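Local coordinates for uncharacterized protein from DUF364 family (Desulfitobacterium hafniense, PDB 3L5O), which is of unknown function but combines enolase-like and Rossmann-like folds, and may take part in heavy-metal chelation, at residues P78-V86 with G97-Y105; E138-G148 with I183-T193. One frame throughout, in Å; residues are numbered along the deposited sequence.

Contact 1: P78-V86 with G97-Y105; sequences PLRVAAGCV and GLAAINAYY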
loop_
_atom_site.group_PDB
_atom_site.type_symbol
_atom_site.label_atom_id
_atom_site.label_comp_id
_atom_site.label_asym_id
_atom_site.label_seq_id
_atom_site.Cartn_x
_atom_site.Cartn_y
_atom_site.Cartn_z
ATOM N N PRO A 78 18.642 4.925 -10.474
ATOM C CA PRO A 78 17.830 5.806 -9.643
ATOM C C PRO A 78 16.535 5.166 -9.242
ATOM O O PRO A 78 15.809 4.547 -10.028
ATOM C CB PRO A 78 17.582 7.019 -10.552
ATOM C CG PRO A 78 18.773 7.052 -11.409
ATOM C CD PRO A 78 19.076 5.599 -11.711
ATOM N N LEU A 79 16.234 5.341 -7.970
ATOM C CA LEU A 79 14.991 4.913 -7.407
ATOM C C LEU A 79 13.800 5.449 -8.198
ATOM O O LEU A 79 12.792 4.760 -8.383
ATOM C CB LEU A 79 14.945 5.401 -5.958
ATOM C CG LEU A 79 14.170 4.630 -4.920
ATOM C CD1 LEU A 79 14.679 3.177 -4.816
ATOM C CD2 LEU A 79 14.302 5.368 -3.596
ATOM N N ARG A 80 13.904 6.674 -8.689
ATOM C CA ARG A 80 12.786 7.240 -9.437
ATOM C C ARG A 80 12.585 6.564 -10.793
ATOM O O ARG A 80 11.467 6.509 -11.300
ATOM C CB ARG A 80 12.958 8.734 -9.618
ATOM C CG ARG A 80 11.715 9.359 -10.193
ATOM C CD ARG A 80 11.720 10.856 -10.189
ATOM N NE ARG A 80 12.809 11.422 -10.964
ATOM C CZ ARG A 80 13.187 12.688 -10.869
ATOM N NH1 ARG A 80 12.574 13.506 -10.011
ATOM N NH2 ARG A 80 14.176 13.144 -11.628
ATOM N N VAL A 81 13.667 6.061 -11.381
ATOM C CA VAL A 81 13.581 5.324 -12.648
ATOM C C VAL A 81 12.899 3.953 -12.396
ATOM O O VAL A 81 11.949 3.591 -13.082
ATOM C CB VAL A 81 14.957 5.186 -13.332
ATOM C CG1 VAL A 81 14.859 4.307 -14.564
ATOM C CG2 VAL A 81 15.496 6.561 -13.730
ATOM N N ALA A 82 13.388 3.221 -11.410
ATOM C CA ALA A 82 12.767 1.980 -10.967
ATOM C C ALA A 82 11.267 2.145 -10.557
ATOM O O ALA A 82 10.488 1.253 -10.776
ATOM C CB ALA A 82 13.532 1.400 -9.796
ATOM N N ALA A 83 10.898 3.290 -9.980
ATOM C CA ALA A 83 9.524 3.578 -9.580
ATOM C C ALA A 83 8.577 3.604 -10.781
ATOM O O ALA A 83 7.417 3.302 -10.622
ATOM C CB ALA A 83 9.435 4.893 -8.805
ATOM N N GLY A 84 9.074 3.984 -11.962
ATOM C CA GLY A 84 8.335 3.876 -13.207
ATOM C C GLY A 84 7.744 2.494 -13.473
ATOM O O GLY A 84 6.753 2.354 -14.195
ATOM N N CYS A 85 8.355 1.469 -12.892
ATOM C CA CYS A 85 7.818 0.107 -12.976
ATOM C C CYS A 85 6.444 -0.063 -12.343
ATOM O O CYS A 85 5.740 -0.999 -12.703
ATOM C CB CYS A 85 8.772 -0.909 -12.338
ATOM S SG CYS A 85 10.330 -1.114 -13.184
ATOM N N VAL A 86 6.069 0.826 -11.419
ATOM C CA VAL A 86 4.753 0.776 -10.766
ATOM C C VAL A 86 3.610 0.831 -11.781
ATOM O O VAL A 86 2.523 0.310 -11.532
ATOM C CB VAL A 86 4.582 1.893 -9.682
ATOM C CG1 VAL A 86 4.404 3.275 -10.301
ATOM C CG2 VAL A 86 3.413 1.560 -8.711
ATOM N N GLY A 97 8.145 -1.587 -8.583
ATOM C CA GLY A 97 7.917 -0.161 -8.685
ATOM C C GLY A 97 7.360 0.438 -7.421
ATOM O O GLY A 97 7.800 1.492 -7.027
ATOM N N LEU A 98 6.372 -0.208 -6.795
ATOM C CA LEU A 98 5.856 0.293 -5.523
ATOM C C LEU A 98 6.875 0.141 -4.381
ATOM O O LEU A 98 6.977 1.015 -3.540
ATOM C CB LEU A 98 4.524 -0.385 -5.157
ATOM C CG LEU A 98 3.829 0.085 -3.865
ATOM C CD1 LEU A 98 3.561 1.597 -3.845
ATOM C CD2 LEU A 98 2.527 -0.686 -3.704
ATOM N N ALA A 99 7.619 -0.957 -4.341
ATOM C CA ALA A 99 8.729 -1.073 -3.395
ATOM C C ALA A 99 9.740 0.110 -3.509
ATOM O O ALA A 99 10.133 0.697 -2.500
ATOM C CB ALA A 99 9.420 -2.445 -3.542
ATOM N N ALA A 100 10.067 0.518 -4.734
ATOM C CA ALA A 100 10.955 1.633 -4.980
ATOM C C ALA A 100 10.337 2.949 -4.494
ATOM O O ALA A 100 10.996 3.736 -3.822
ATOM C CB ALA A 100 11.279 1.737 -6.479
ATOM N N ILE A 101 9.069 3.180 -4.803
ATOM C CA ILE A 101 8.374 4.353 -4.251
ATOM C C ILE A 101 8.488 4.399 -2.726
ATOM O O ILE A 101 8.796 5.446 -2.140
ATOM C CB ILE A 101 6.899 4.356 -4.698
ATOM C CG1 ILE A 101 6.820 4.701 -6.179
ATOM C CG2 ILE A 101 6.062 5.333 -3.861
ATOM C CD1 ILE A 101 5.473 4.416 -6.794
ATOM N N ASN A 102 8.279 3.249 -2.089
ATOM C CA ASN A 102 8.190 3.211 -0.626
ATOM C C ASN A 102 9.568 3.290 0.024
ATOM O O ASN A 102 9.679 3.649 1.200
ATOM C CB ASN A 102 7.413 1.976 -0.160
ATOM C CG ASN A 102 5.919 2.083 -0.455
ATOM O OD1 ASN A 102 5.349 3.168 -0.489
ATOM N ND2 ASN A 102 5.295 0.959 -0.679
ATOM N N ALA A 103 10.616 2.983 -0.741
ATOM C CA ALA A 103 12.000 3.137 -0.265
ATOM C C ALA A 103 12.318 4.609 -0.055
ATOM O O ALA A 103 13.020 4.934 0.854
ATOM C CB ALA A 103 12.970 2.526 -1.229
ATOM N N TYR A 104 11.789 5.503 -0.891
ATOM C CA TYR A 104 11.910 6.951 -0.600
ATOM C C TYR A 104 10.955 7.352 0.551
ATOM O O TYR A 104 11.424 7.693 1.620
ATOM C CB TYR A 104 11.598 7.808 -1.803
ATOM C CG TYR A 104 11.587 9.274 -1.454
ATOM C CD1 TYR A 104 12.750 9.916 -1.029
ATOM C CD2 TYR A 104 10.434 10.020 -1.564
ATOM C CE1 TYR A 104 12.743 11.262 -0.708
ATOM C CE2 TYR A 104 10.419 11.364 -1.250
ATOM C CZ TYR A 104 11.571 11.974 -0.832
ATOM O OH TYR A 104 11.508 13.303 -0.546
ATOM N N TYR A 105 9.639 7.307 0.321
ATOM C CA TYR A 105 8.677 7.919 1.264
ATOM C C TYR A 105 8.670 7.333 2.683
ATOM O O TYR A 105 8.413 8.062 3.687
ATOM C CB TYR A 105 7.273 7.887 0.683
ATOM C CG TYR A 105 7.092 8.742 -0.544
ATOM C CD1 TYR A 105 6.907 10.120 -0.429
ATOM C CD2 TYR A 105 7.092 8.183 -1.821
ATOM C CE1 TYR A 105 6.760 10.920 -1.546
ATOM C CE2 TYR A 105 6.946 8.989 -2.955
ATOM C CZ TYR A 105 6.770 10.359 -2.808
ATOM O OH TYR A 105 6.601 11.193 -3.899
#
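In the N-terminal, probably enolase-like part of the chain, two helices of a helical hairpin, 79-83 and the C-terminal part of 91-105, pack through small residues, Ala82 and Ala83 of the first against Gly97 and Ala100 of the second. The short segments run roughly antiparallel, their directions 145° apart, and their axes approach to 8.0 Å, a spacing that these small residues make possible. At the closest point the CA of Gly97, which carries no side chain, lies directly against the backbone, 3.4 Å from Val86 N, and also touches Cys85 CB. One turn on, the CB of Ala100 meets Ala82 CB at 4.0 Å and rests 3.8 Å from Ala83 N, so methyl groups and main chain share the interface. Leu79 is the large side chain that reaches across, with CG anti to its N (chi1 -151°), which sets CG near Ala100 O at 3.5 Å and spreads the two methyls: both touch Ala103 CB, while CD2 alone extends to the CB of Tyr104, whose ring leads away. At the other end Val86 and Ile101 cross at about a right angle, Val86 CG1 lying 3.8 Å from Ile101 CD1. Ile101 CG1, anti to the carbonyl carbon (chi1 -72°), also packs against Ala83 CB, at 3.7 Å. No hydrogen bond links the two segments; methyl groups pack on each other and on main-chain atoms. Strand 46-51 covers one flank, where Ile49 touches Leu79, Ala99 and Ala100. Helix 22-29 meets Ala83 and Val86 through Ile28, and helix 195-199 brings Val197 against Val86 and Leu98. Phe35 packs on Leu79 and meets the Tyr104 ring edge-to-face.

Contact 2: E138-G148 with I183-T193; sequences EVKGKKVGVVG and ILPECDYVYIT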
loop_
_atom_site.group_PDB
_atom_site.type_symbol
_atom_site.label_atom_id
_atom_site.label_comp_id
_atom_site.label_asym_id
_atom_site.label_seq_id
_atom_site.Cartn_x
_atom_site.Cartn_y
_atom_site.Cartn_z
ATOM N N GLU A 138 -15.932 5.743 15.187
ATOM C CA GLU A 138 -16.341 6.634 14.110
ATOM C C GLU A 138 -17.317 6.019 13.112
ATOM O O GLU A 138 -18.198 6.706 12.606
ATOM C CB GLU A 138 -15.117 7.078 13.344
ATOM C CG GLU A 138 -15.323 8.385 12.630
ATOM C CD GLU A 138 -14.070 8.808 11.931
ATOM O OE1 GLU A 138 -13.474 7.934 11.266
ATOM O OE2 GLU A 138 -13.692 9.994 12.065
ATOM N N VAL A 139 -17.149 4.725 12.841
ATOM C CA VAL A 139 -17.917 4.033 11.814
ATOM C C VAL A 139 -19.158 3.340 12.342
ATOM O O VAL A 139 -19.866 2.716 11.568
ATOM C CB VAL A 139 -17.050 2.991 11.061
ATOM C CG1 VAL A 139 -15.823 3.642 10.459
ATOM C CG2 VAL A 139 -16.658 1.820 11.972
ATOM N N LYS A 140 -19.413 3.435 13.648
ATOM C CA LYS A 140 -20.557 2.796 14.273
ATOM C C LYS A 140 -21.842 3.268 13.608
ATOM O O LYS A 140 -22.070 4.467 13.516
ATOM C CB LYS A 140 -20.637 3.154 15.780
ATOM C CG LYS A 140 -19.842 2.251 16.734
ATOM C CD LYS A 140 -20.401 2.327 18.188
ATOM C CE LYS A 140 -20.141 1.030 18.995
ATOM N NZ LYS A 140 -18.682 0.699 19.125
ATOM N N GLY A 141 -22.667 2.323 13.160
ATOM C CA GLY A 141 -23.935 2.604 12.517
ATOM C C GLY A 141 -23.846 3.104 11.083
ATOM O O GLY A 141 -24.855 3.419 10.479
ATOM N N LYS A 142 -22.647 3.140 10.522
ATOM C CA LYS A 142 -22.420 3.732 9.207
ATOM C C LYS A 142 -22.180 2.658 8.166
ATOM O O LYS A 142 -21.991 1.494 8.492
ATOM C CB LYS A 142 -21.241 4.694 9.267
ATOM C CG LYS A 142 -21.395 5.810 10.283
ATOM C CD LYS A 142 -22.641 6.639 10.025
ATOM C CE LYS A 142 -22.532 7.996 10.674
ATOM N NZ LYS A 142 -23.867 8.674 10.766
ATOM N N LYS A 143 -22.252 3.052 6.910
ATOM C CA LYS A 143 -21.948 2.151 5.808
ATOM C C LYS A 143 -20.461 2.163 5.434
ATOM O O LYS A 143 -19.880 3.198 5.067
ATOM C CB LYS A 143 -22.822 2.458 4.595
ATOM C CG LYS A 143 -22.648 1.436 3.473
ATOM C CD LYS A 143 -23.874 1.331 2.538
ATOM C CE LYS A 143 -23.633 0.326 1.372
ATOM N NZ LYS A 143 -23.770 -1.091 1.820
ATOM N N VAL A 144 -19.848 0.995 5.514
ATOM C CA VAL A 144 -18.392 0.859 5.354
ATOM C C VAL A 144 -18.035 -0.130 4.234
ATOM O O VAL A 144 -18.576 -1.241 4.139
ATOM C CB VAL A 144 -17.720 0.383 6.667
ATOM C CG1 VAL A 144 -16.221 0.162 6.480
ATOM C CG2 VAL A 144 -17.994 1.371 7.799
ATOM N N GLY A 145 -17.136 0.293 3.362
ATOM C CA GLY A 145 -16.708 -0.534 2.253
ATOM C C GLY A 145 -15.217 -0.768 2.409
ATOM O O GLY A 145 -14.473 0.188 2.589
ATOM N N VAL A 146 -14.794 -2.024 2.315
ATOM C CA VAL A 146 -13.384 -2.424 2.396
ATOM C C VAL A 146 -12.993 -3.196 1.140
ATOM O O VAL A 146 -13.616 -4.190 0.806
ATOM C CB VAL A 146 -13.121 -3.332 3.610
ATOM C CG1 VAL A 146 -11.649 -3.795 3.617
ATOM C CG2 VAL A 146 -13.467 -2.601 4.916
ATOM N N VAL A 147 -11.947 -2.742 0.448
ATOM C CA VAL A 147 -11.408 -3.453 -0.706
ATOM C C VAL A 147 -10.077 -4.116 -0.302
ATOM O O VAL A 147 -9.153 -3.438 0.095
ATOM C CB VAL A 147 -11.165 -2.497 -1.878
ATOM C CG1 VAL A 147 -10.614 -3.225 -3.087
ATOM C CG2 VAL A 147 -12.443 -1.741 -2.251
ATOM N N GLY A 148 -10.023 -5.445 -0.393
ATOM C CA GLY A 148 -8.868 -6.222 -0.024
ATOM C C GLY A 148 -9.161 -7.221 1.051
ATOM O O GLY A 148 -10.222 -7.217 1.703
ATOM N N ILE A 183 -21.413 -0.550 -4.855
ATOM C CA ILE A 183 -21.394 -0.444 -3.403
ATOM C C ILE A 183 -20.664 0.786 -2.907
ATOM O O ILE A 183 -21.152 1.446 -1.979
ATOM C CB ILE A 183 -20.719 -1.694 -2.762
ATOM C CG1 ILE A 183 -21.614 -2.907 -2.949
ATOM C CG2 ILE A 183 -20.447 -1.461 -1.262
ATOM C CD1 ILE A 183 -21.054 -4.118 -2.381
ATOM N N LEU A 184 -19.476 1.072 -3.460
ATOM C CA LEU A 184 -18.649 2.131 -2.895
ATOM C C LEU A 184 -19.280 3.522 -2.892
ATOM O O LEU A 184 -18.987 4.269 -1.963
ATOM C CB LEU A 184 -17.247 2.183 -3.520
ATOM C CG LEU A 184 -16.388 0.920 -3.264
ATOM C CD1 LEU A 184 -14.988 1.074 -3.853
ATOM C CD2 LEU A 184 -16.308 0.574 -1.792
ATOM N N PRO A 185 -20.032 3.923 -3.930
ATOM C CA PRO A 185 -20.723 5.224 -3.902
ATOM C C PRO A 185 -21.728 5.418 -2.765
ATOM O O PRO A 185 -22.019 6.571 -2.433
ATOM C CB PRO A 185 -21.373 5.306 -5.295
ATOM C CG PRO A 185 -20.482 4.472 -6.159
ATOM C CD PRO A 185 -20.193 3.277 -5.247
ATOM N N GLU A 186 -22.210 4.329 -2.156
ATOM C CA GLU A 186 -23.100 4.398 -0.989
ATOM C C GLU A 186 -22.358 4.475 0.354
ATOM O O GLU A 186 -22.997 4.633 1.395
ATOM C CB GLU A 186 -24.014 3.166 -0.930
ATOM C CG GLU A 186 -24.761 2.829 -2.206
ATOM C CD GLU A 186 -25.314 4.065 -2.885
ATOM O OE1 GLU A 186 -26.386 4.572 -2.470
ATOM O OE2 GLU A 186 -24.650 4.549 -3.827
ATOM N N CYS A 187 -21.037 4.347 0.345
ATOM C CA CYS A 187 -20.278 4.184 1.598
ATOM C C CYS A 187 -19.878 5.498 2.243
ATOM O O CYS A 187 -19.454 6.423 1.562
ATOM C CB CYS A 187 -19.055 3.315 1.366
ATOM S SG CYS A 187 -19.492 1.593 1.031
ATOM N N ASP A 188 -20.088 5.582 3.557
ATOM C CA ASP A 188 -19.605 6.694 4.372
ATOM C C ASP A 188 -18.109 6.640 4.628
ATOM O O ASP A 188 -17.468 7.668 4.786
ATOM C CB ASP A 188 -20.329 6.684 5.719
ATOM C CG ASP A 188 -21.822 6.714 5.562
ATOM O OD1 ASP A 188 -22.320 7.629 4.862
ATOM O OD2 ASP A 188 -22.566 5.856 6.081
ATOM N N TYR A 189 -17.566 5.432 4.745
ATOM C CA TYR A 189 -16.135 5.236 4.994
ATOM C C TYR A 189 -15.646 4.121 4.099
ATOM O O TYR A 189 -16.309 3.096 3.966
ATOM C CB TYR A 189 -15.858 4.861 6.447
ATOM C CG TYR A 189 -16.169 5.972 7.398
ATOM C CD1 TYR A 189 -15.221 6.949 7.675
ATOM C CD2 TYR A 189 -17.438 6.095 7.978
ATOM C CE1 TYR A 189 -15.502 7.999 8.527
ATOM C CE2 TYR A 189 -17.738 7.170 8.849
ATOM C CZ TYR A 189 -16.758 8.117 9.094
ATOM O OH TYR A 189 -17.005 9.180 9.926
ATOM N N VAL A 190 -14.481 4.316 3.504
ATOM C CA VAL A 190 -13.891 3.319 2.602
ATOM C C VAL A 190 -12.428 3.075 2.956
ATOM O O VAL A 190 -11.673 4.014 3.173
ATOM C CB VAL A 190 -14.006 3.780 1.133
ATOM C CG1 VAL A 190 -13.331 2.799 0.211
ATOM C CG2 VAL A 190 -15.466 3.961 0.753
ATOM N N TYR A 191 -12.049 1.808 3.032
ATOM C CA TYR A 191 -10.659 1.377 3.168
ATOM C C TYR A 191 -10.251 0.552 1.958
ATOM O O TYR A 191 -10.967 -0.375 1.560
ATOM C CB TYR A 191 -10.492 0.499 4.424
ATOM C CG TYR A 191 -10.999 1.169 5.653
ATOM C CD1 TYR A 191 -12.375 1.199 5.913
ATOM C CD2 TYR A 191 -10.137 1.809 6.542
ATOM C CE1 TYR A 191 -12.882 1.841 7.010
ATOM C CE2 TYR A 191 -10.646 2.449 7.683
ATOM C CZ TYR A 191 -12.028 2.464 7.898
ATOM O OH TYR A 191 -12.594 3.098 8.979
ATOM N N ILE A 192 -9.080 0.836 1.403
ATOM C CA ILE A 192 -8.626 0.172 0.208
ATOM C C ILE A 192 -7.208 -0.345 0.439
ATOM O O ILE A 192 -6.309 0.412 0.806
ATOM C CB ILE A 192 -8.626 1.130 -1.008
ATOM C CG1 ILE A 192 -10.009 1.740 -1.263
ATOM C CG2 ILE A 192 -8.159 0.401 -2.283
ATOM C CD1 ILE A 192 -9.948 2.986 -2.162
ATOM N N THR A 193 -7.016 -1.627 0.181
ATOM C CA THR A 193 -5.699 -2.198 0.154
ATOM C C THR A 193 -4.712 -1.499 -0.802
ATOM O O THR A 193 -5.043 -1.092 -1.925
ATOM C CB THR A 193 -5.761 -3.675 -0.206
ATOM O OG1 THR A 193 -4.427 -4.178 -0.304
ATOM C CG2 THR A 193 -6.400 -3.914 -1.639
#
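Tyr191, opposite Val146, is gripped by the backbone of the flanking Gly145 and Val147: its N-H goes to Gly145 O and its carbonyl O accepts Val147 N at 2.8 Å. Gly145 N to Tyr189 O and Thr193 N to Val147 O continue the ladder, and CA-H...O contacts such as Val190 CA to Gly145 O (3.2 Å) fill the gaps between its bonds. At its start Asp188 OD2 accepts Lys143 N on its anti side (2.9 Å). On the face of Val147, Cys187 SG sits 3.6 Å from Gly145 N and Leu184 CD2 comes within 4.2 Å of Gly145 CA; farther along, Val147 CG2 touches Leu184 CD1. The strands, 6° from parallel, are adjacent central strands of the mixed sheet in the Rossmann-like part of the protein, with 162-167 beyond one and 214-218 beyond the other. At their C-terminal end Thr193 OG1 caps Ala195 N at the start of helix 195-199, and an imidazole, probably from the crystallisation liquor, lies beside its side chain. The opposite face carries the tyrosines. Val139 CG1 lies over the Tyr189 ring, 4.1 Å from its centroid in a CH-pi contact, and also touches Tyr191 OH, which is hydrogen-bonded to Ser135. Glu138 passes the Tyr189 hydroxyl with CG at 3.3 Å, its carboxylate 21° from the ring plane and paired with Arg214. Toward solvent the contact loosens: the aliphatic chain of Lys143 runs beside exposed Glu186, and the amine of exposed Lys142 stays 5.6 Å from Asp188 OD2.

How the contacts relate
Contact 1 comes wholly before contact 2 in the chain, and they lie on opposite sides of the chain's centre, 29 Å apart between centres and about 8 Å between nearest atoms, without touching. They belong to different parts of the protein, the first a helix pair beside strand 46-51 of the three-stranded antiparallel sheet, the second a strand pair within the mixed sheet. Helix 195-199 spans the gap between them: it starts just past Thr193 of contact 2 and packs through Val197 on Val86 and Leu98 of contact 1. The C-terminal end of strand 189-193 is thus near the N-terminal part, consistent with an active site formed jointly by the two folds.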